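PDB 3EC4: putative Acetyltransferase from the GNAT family from Novosphingobium aromaticivorans DSM 12444, which is a putative acetyltransferase of the GNAT family that probably transfers an acetyl group from acetyl-CoA to an acceptor not yet identified. Local coordinates for residues 163-168 against 172-177; 177-182 against 205-210. All coordinates share one frame; numbering follows the deposited sequence.

Contact 1: 163-168 against 172-177; sequences VCTWPE and RGLAAR
Val163 and Ala175 meet methyl to methyl, CG1 to CB at 3.8 Å. The valine presents this branch because CG1 stands anti to the backbone N (chi1 -179°), reaching away from strand 157-165 toward the first turn of helix 174-188. Two residues along, Thr165 divides its branches: CG2 lies 4.4 Å from Leu174 CD1, a loose apolar approach, while OG1 holds a water at 2.9 Å. Ala175 N donates to the same water at 3.0 Å, so the strand hydroxyl and a helix-start amide are linked indirectly. This is the strand-loop-helix start of the GNAT beta-alpha-beta unit, and Arg170 to Ala175 fit the R-x-x-G-x-A signature of the loop whose amides, in relatives, bind the pyrophosphate of acetyl-CoA. Gly173 sits at the N-cap. Just before it, Arg172 stretches its chain, extended from CG to NE, back toward the 3-10 turn. Its guanidinium approaches Glu168 O obliquely, and NH2 makes a weak bond of 3.3 Å to that carbonyl, bent to 139°. A second water, in the guanidinium plane at its edge, accepts from Arg172 NE at 3.0 Å and donates to Glu168 O.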
# COMPACT_ATOMS: atom_id res chain seq x y z
N VAL A 163 4.32 -5.28 4.14
CA VAL A 163 5.56 -5.98 4.54
C VAL A 163 5.71 -5.85 6.05
O VAL A 163 5.99 -4.77 6.57
CB VAL A 163 6.81 -5.41 3.86
CG1 VAL A 163 8.03 -6.21 4.30
CG2 VAL A 163 6.65 -5.42 2.30
N CYS A 164 5.57 -6.94 6.79
CA CYS A 164 5.73 -6.81 8.22
C CYS A 164 6.11 -8.12 8.83
O CYS A 164 5.71 -9.19 8.34
CB CYS A 164 4.44 -6.34 8.83
SG CYS A 164 3.15 -7.50 8.48
N THR A 165 6.82 -8.01 9.95
CA THR A 165 7.51 -9.10 10.60
C THR A 165 7.27 -8.92 12.10
O THR A 165 7.38 -7.79 12.59
CB THR A 165 9.05 -9.08 10.33
OG1 THR A 165 9.31 -9.07 8.90
CG2 THR A 165 9.75 -10.27 10.96
N TRP A 166 6.90 -9.99 12.81
CA TRP A 166 6.80 -9.89 14.28
C TRP A 166 8.19 -9.49 14.78
O TRP A 166 9.18 -9.97 14.27
CB TRP A 166 6.45 -11.24 14.93
CG TRP A 166 5.05 -11.70 14.68
CD1 TRP A 166 4.65 -12.71 13.81
CD2 TRP A 166 3.86 -11.18 15.25
NE1 TRP A 166 3.28 -12.81 13.81
CE2 TRP A 166 2.78 -11.91 14.71
CE3 TRP A 166 3.60 -10.16 16.17
CZ2 TRP A 166 1.46 -11.65 15.07
CZ3 TRP A 166 2.30 -9.91 16.52
CH2 TRP A 166 1.25 -10.67 16.00
N PRO A 167 8.24 -8.65 15.82
CA PRO A 167 9.52 -8.25 16.42
C PRO A 167 10.43 -9.40 16.75
O PRO A 167 11.64 -9.31 16.44
CB PRO A 167 9.09 -7.51 17.68
CG PRO A 167 7.79 -6.95 17.36
CD PRO A 167 7.11 -7.99 16.47
N GLU A 168 9.89 -10.49 17.29
CA GLU A 168 10.71 -11.63 17.65
C GLU A 168 11.37 -12.37 16.47
O GLU A 168 12.29 -13.17 16.69
CB GLU A 168 9.94 -12.63 18.53
CG GLU A 168 8.68 -13.19 17.92
CD GLU A 168 7.42 -12.42 18.26
OE1 GLU A 168 7.45 -11.16 18.31
OE2 GLU A 168 6.36 -13.10 18.39
N ARG A 172 16.35 -11.26 10.63
CA ARG A 172 16.68 -12.54 9.97
C ARG A 172 16.57 -12.50 8.44
O ARG A 172 16.67 -13.53 7.80
CB ARG A 172 15.74 -13.65 10.43
CG ARG A 172 15.66 -13.79 11.91
CD ARG A 172 14.96 -15.07 12.26
NE ARG A 172 14.58 -15.03 13.66
CZ ARG A 172 14.19 -16.09 14.37
NH1 ARG A 172 14.13 -17.28 13.81
NH2 ARG A 172 13.84 -15.92 15.63
N GLY A 173 16.35 -11.34 7.87
CA GLY A 173 16.25 -11.22 6.41
C GLY A 173 14.91 -11.61 5.80
O GLY A 173 14.79 -11.82 4.59
N LEU A 174 13.88 -11.67 6.62
CA LEU A 174 12.58 -12.17 6.11
C LEU A 174 11.94 -11.20 5.15
O LEU A 174 11.44 -11.62 4.08
CB LEU A 174 11.64 -12.53 7.23
CG LEU A 174 12.19 -13.62 8.14
CD1 LEU A 174 11.17 -14.01 9.22
CD2 LEU A 174 12.70 -14.82 7.35
N ALA A 175 11.94 -9.92 5.53
CA ALA A 175 11.33 -8.87 4.70
C ALA A 175 11.89 -8.84 3.29
O ALA A 175 11.13 -8.83 2.32
CB ALA A 175 11.47 -7.49 5.36
N ALA A 176 13.22 -8.89 3.16
CA ALA A 176 13.88 -8.89 1.88
C ALA A 176 13.44 -10.08 1.03
O ALA A 176 13.03 -9.91 -0.12
CB ALA A 176 15.37 -8.90 2.05
N ARG A 177 13.44 -11.26 1.64
CA ARG A 177 13.03 -12.46 0.92
C ARG A 177 11.57 -12.42 0.46
O ARG A 177 11.26 -12.81 -0.65
CB ARG A 177 13.31 -13.70 1.75
CG ARG A 177 14.80 -13.98 1.91
CD ARG A 177 15.01 -14.93 3.04
NE ARG A 177 14.35 -16.20 2.77
CZ ARG A 177 14.13 -17.12 3.70
NH1 ARG A 177 14.55 -16.95 4.96
NH2 ARG A 177 13.49 -18.22 3.37
O HOH W 1 12.14 -9.02 8.41
O HOH W 2 14.85 -12.71 15.48

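Contact 2: 177-182 against 205-210; sequences RLIRKV and IRLYES
Segments 177-182 and 205-210 are both helical and come closest in backbone at Ile179 and Tyr208, whose CA atoms are 8.8 Å apart. They belong to helices 174-188 and 202-210 of the GNAT fold, which strand 192-198 separates along the chain; in relatives the cleft between these two helices receives acetyl-CoA. The meeting is small, burying 89 Å² in all, and apolar. Ile179 does most of the work. Its CB points at the opposing helix, CG1 lies anti to the carbonyl carbon (chi1 -66°), and the chain runs on nearly straight to CD1, so that a single methyl bridges the gap. That methyl comes to the edge of the Tyr208 ring, in the ring plane, with CE1 at 3.6 Å and CD1 of the tyrosine at 4.1 Å. The isoleucine therefore meets ring C-H groups and not the pi face, and the two side chains cross at about a right angle. Tyr208 does not aim its CB at Ile179; it is the outer part of the ring that draws near, on the side next to the hydroxyl-bearing carbon. The sequence around it, Leu-Tyr-Glu-Ser-Leu-Gly-Phe, matches the family's helix in which an equivalent tyrosine often lies near the CoA thiol, though its role here is not established. Away from the interface, Leu178 and Val182 lie on strands 134-139 and 142-149, while Ile205 and Tyr208 rest on Met87 of strand 76-88. Leu211, just beyond the second segment, also touches Ile179. Leu207 supplies the remaining approach: like the tyrosine, it comes nearer only at its end, where CD2 stands 4.4 Å from Ile179 CD1, the same methyl that meets the ring.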
# COMPACT_ATOMS: atom_id res chain seq x y z
N ARG A 177 13.44 -11.26 1.64
CA ARG A 177 13.03 -12.46 0.92
C ARG A 177 11.57 -12.42 0.46
O ARG A 177 11.26 -12.81 -0.65
CB ARG A 177 13.31 -13.70 1.75
CG ARG A 177 14.80 -13.98 1.91
CD ARG A 177 15.01 -14.93 3.04
NE ARG A 177 14.35 -16.20 2.77
CZ ARG A 177 14.13 -17.12 3.70
NH1 ARG A 177 14.55 -16.95 4.96
NH2 ARG A 177 13.49 -18.22 3.37
N LEU A 178 10.69 -11.88 1.29
CA LEU A 178 9.27 -11.71 0.92
C LEU A 178 9.07 -10.69 -0.21
O LEU A 178 8.28 -10.94 -1.14
CB LEU A 178 8.47 -11.32 2.16
CG LEU A 178 8.26 -12.54 3.10
CD1 LEU A 178 7.92 -12.18 4.53
CD2 LEU A 178 7.13 -13.47 2.50
N ILE A 179 9.74 -9.55 -0.12
CA ILE A 179 9.71 -8.59 -1.23
C ILE A 179 10.17 -9.26 -2.55
O ILE A 179 9.55 -9.09 -3.60
CB ILE A 179 10.51 -7.31 -0.91
CG1 ILE A 179 9.83 -6.55 0.24
CG2 ILE A 179 10.62 -6.42 -2.20
CD1 ILE A 179 10.69 -5.56 1.03
N ARG A 180 11.27 -9.99 -2.50
CA ARG A 180 11.74 -10.73 -3.68
C ARG A 180 10.64 -11.60 -4.28
O ARG A 180 10.48 -11.64 -5.49
CB ARG A 180 12.92 -11.63 -3.36
CG ARG A 180 14.26 -10.91 -3.09
CD ARG A 180 15.29 -11.93 -2.72
NE ARG A 180 16.66 -11.49 -2.49
CZ ARG A 180 17.53 -11.24 -3.47
NH1 ARG A 180 17.17 -11.33 -4.73
NH2 ARG A 180 18.78 -10.88 -3.18
N LYS A 181 9.92 -12.32 -3.44
CA LYS A 181 8.88 -13.21 -3.93
C LYS A 181 7.75 -12.43 -4.58
O LYS A 181 7.27 -12.74 -5.66
CB LYS A 181 8.34 -14.07 -2.81
CG LYS A 181 7.36 -15.13 -3.29
CD LYS A 181 8.00 -16.20 -4.15
CE LYS A 181 6.96 -17.25 -4.50
NZ LYS A 181 7.49 -18.26 -5.37
N VAL A 182 7.29 -11.39 -3.91
CA VAL A 182 6.23 -10.56 -4.49
C VAL A 182 6.61 -9.98 -5.89
O VAL A 182 5.81 -10.03 -6.84
CB VAL A 182 5.83 -9.41 -3.49
CG1 VAL A 182 4.87 -8.39 -4.26
CG2 VAL A 182 5.13 -9.95 -2.24
N ILE A 205 14.68 2.57 2.88
CA ILE A 205 15.08 3.02 1.52
C ILE A 205 16.34 2.29 1.01
O ILE A 205 16.42 1.90 -0.13
CB ILE A 205 15.23 4.57 1.47
CG1 ILE A 205 13.84 5.24 1.72
CG2 ILE A 205 15.91 5.09 0.20
CD1 ILE A 205 13.94 6.73 2.04
N ARG A 206 17.32 2.08 1.89
CA ARG A 206 18.51 1.31 1.54
C ARG A 206 18.17 -0.12 1.23
O ARG A 206 18.74 -0.69 0.29
CB ARG A 206 19.56 1.38 2.68
CG ARG A 206 20.25 2.73 2.81
CD ARG A 206 21.41 2.66 3.81
NE ARG A 206 21.04 2.27 5.18
CZ ARG A 206 20.78 3.12 6.18
NH1 ARG A 206 20.80 4.42 6.00
NH2 ARG A 206 20.48 2.65 7.39
N LEU A 207 17.23 -0.71 1.97
CA LEU A 207 16.83 -2.07 1.73
C LEU A 207 16.21 -2.15 0.35
O LEU A 207 16.59 -2.99 -0.47
CB LEU A 207 15.85 -2.58 2.78
CG LEU A 207 15.05 -3.82 2.40
CD1 LEU A 207 16.02 -5.02 2.15
CD2 LEU A 207 14.02 -4.15 3.48
N TYR A 208 15.28 -1.24 0.10
CA TYR A 208 14.61 -1.23 -1.21
C TYR A 208 15.57 -0.99 -2.36
O TYR A 208 15.45 -1.66 -3.38
CB TYR A 208 13.46 -0.23 -1.23
CG TYR A 208 12.43 -0.47 -0.16
CD1 TYR A 208 12.02 -1.75 0.20
CD2 TYR A 208 11.87 0.61 0.51
CE1 TYR A 208 11.08 -1.94 1.22
CE2 TYR A 208 10.93 0.42 1.50
CZ TYR A 208 10.54 -0.84 1.86
OH TYR A 208 9.60 -0.94 2.87
N GLU A 209 16.48 -0.03 -2.23
CA GLU A 209 17.56 0.13 -3.21
C GLU A 209 18.32 -1.18 -3.49
O GLU A 209 18.64 -1.48 -4.64
CB GLU A 209 18.54 1.23 -2.78
CG GLU A 209 17.94 2.59 -2.92
CD GLU A 209 18.82 3.67 -2.28
OE1 GLU A 209 19.73 3.35 -1.50
OE2 GLU A 209 18.59 4.83 -2.61
N SER A 210 18.58 -1.96 -2.45
CA SER A 210 19.30 -3.22 -2.60
C SER A 210 18.47 -4.31 -3.27
O SER A 210 18.99 -5.35 -3.68
CB SER A 210 19.88 -3.67 -1.25
OG SER A 210 20.64 -2.61 -0.67

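How the contacts relate
Contact 1 runs into contact 2 along helix 174-188, with Arg177 common to both; their centres lie about 11 Å apart. Contact 1 sets the start of the helix against strand 157-165, and contact 2 sets its next turns against helix 202-210. Two packing pairs join them directly: Val163 CG2 lies 3.9 Å from Ile179 CG1, and Ala176 CB lies 3.9 Å from Leu207 CD1. Tyr208 OH lies 5.4 Å from Val163 CG2, near but not in contact. By analogy with other GNAT enzymes, contact 1 would include part of the pyrophosphate-binding loop and contact 2 would lie by the neighbouring part of the acetyl-CoA cleft.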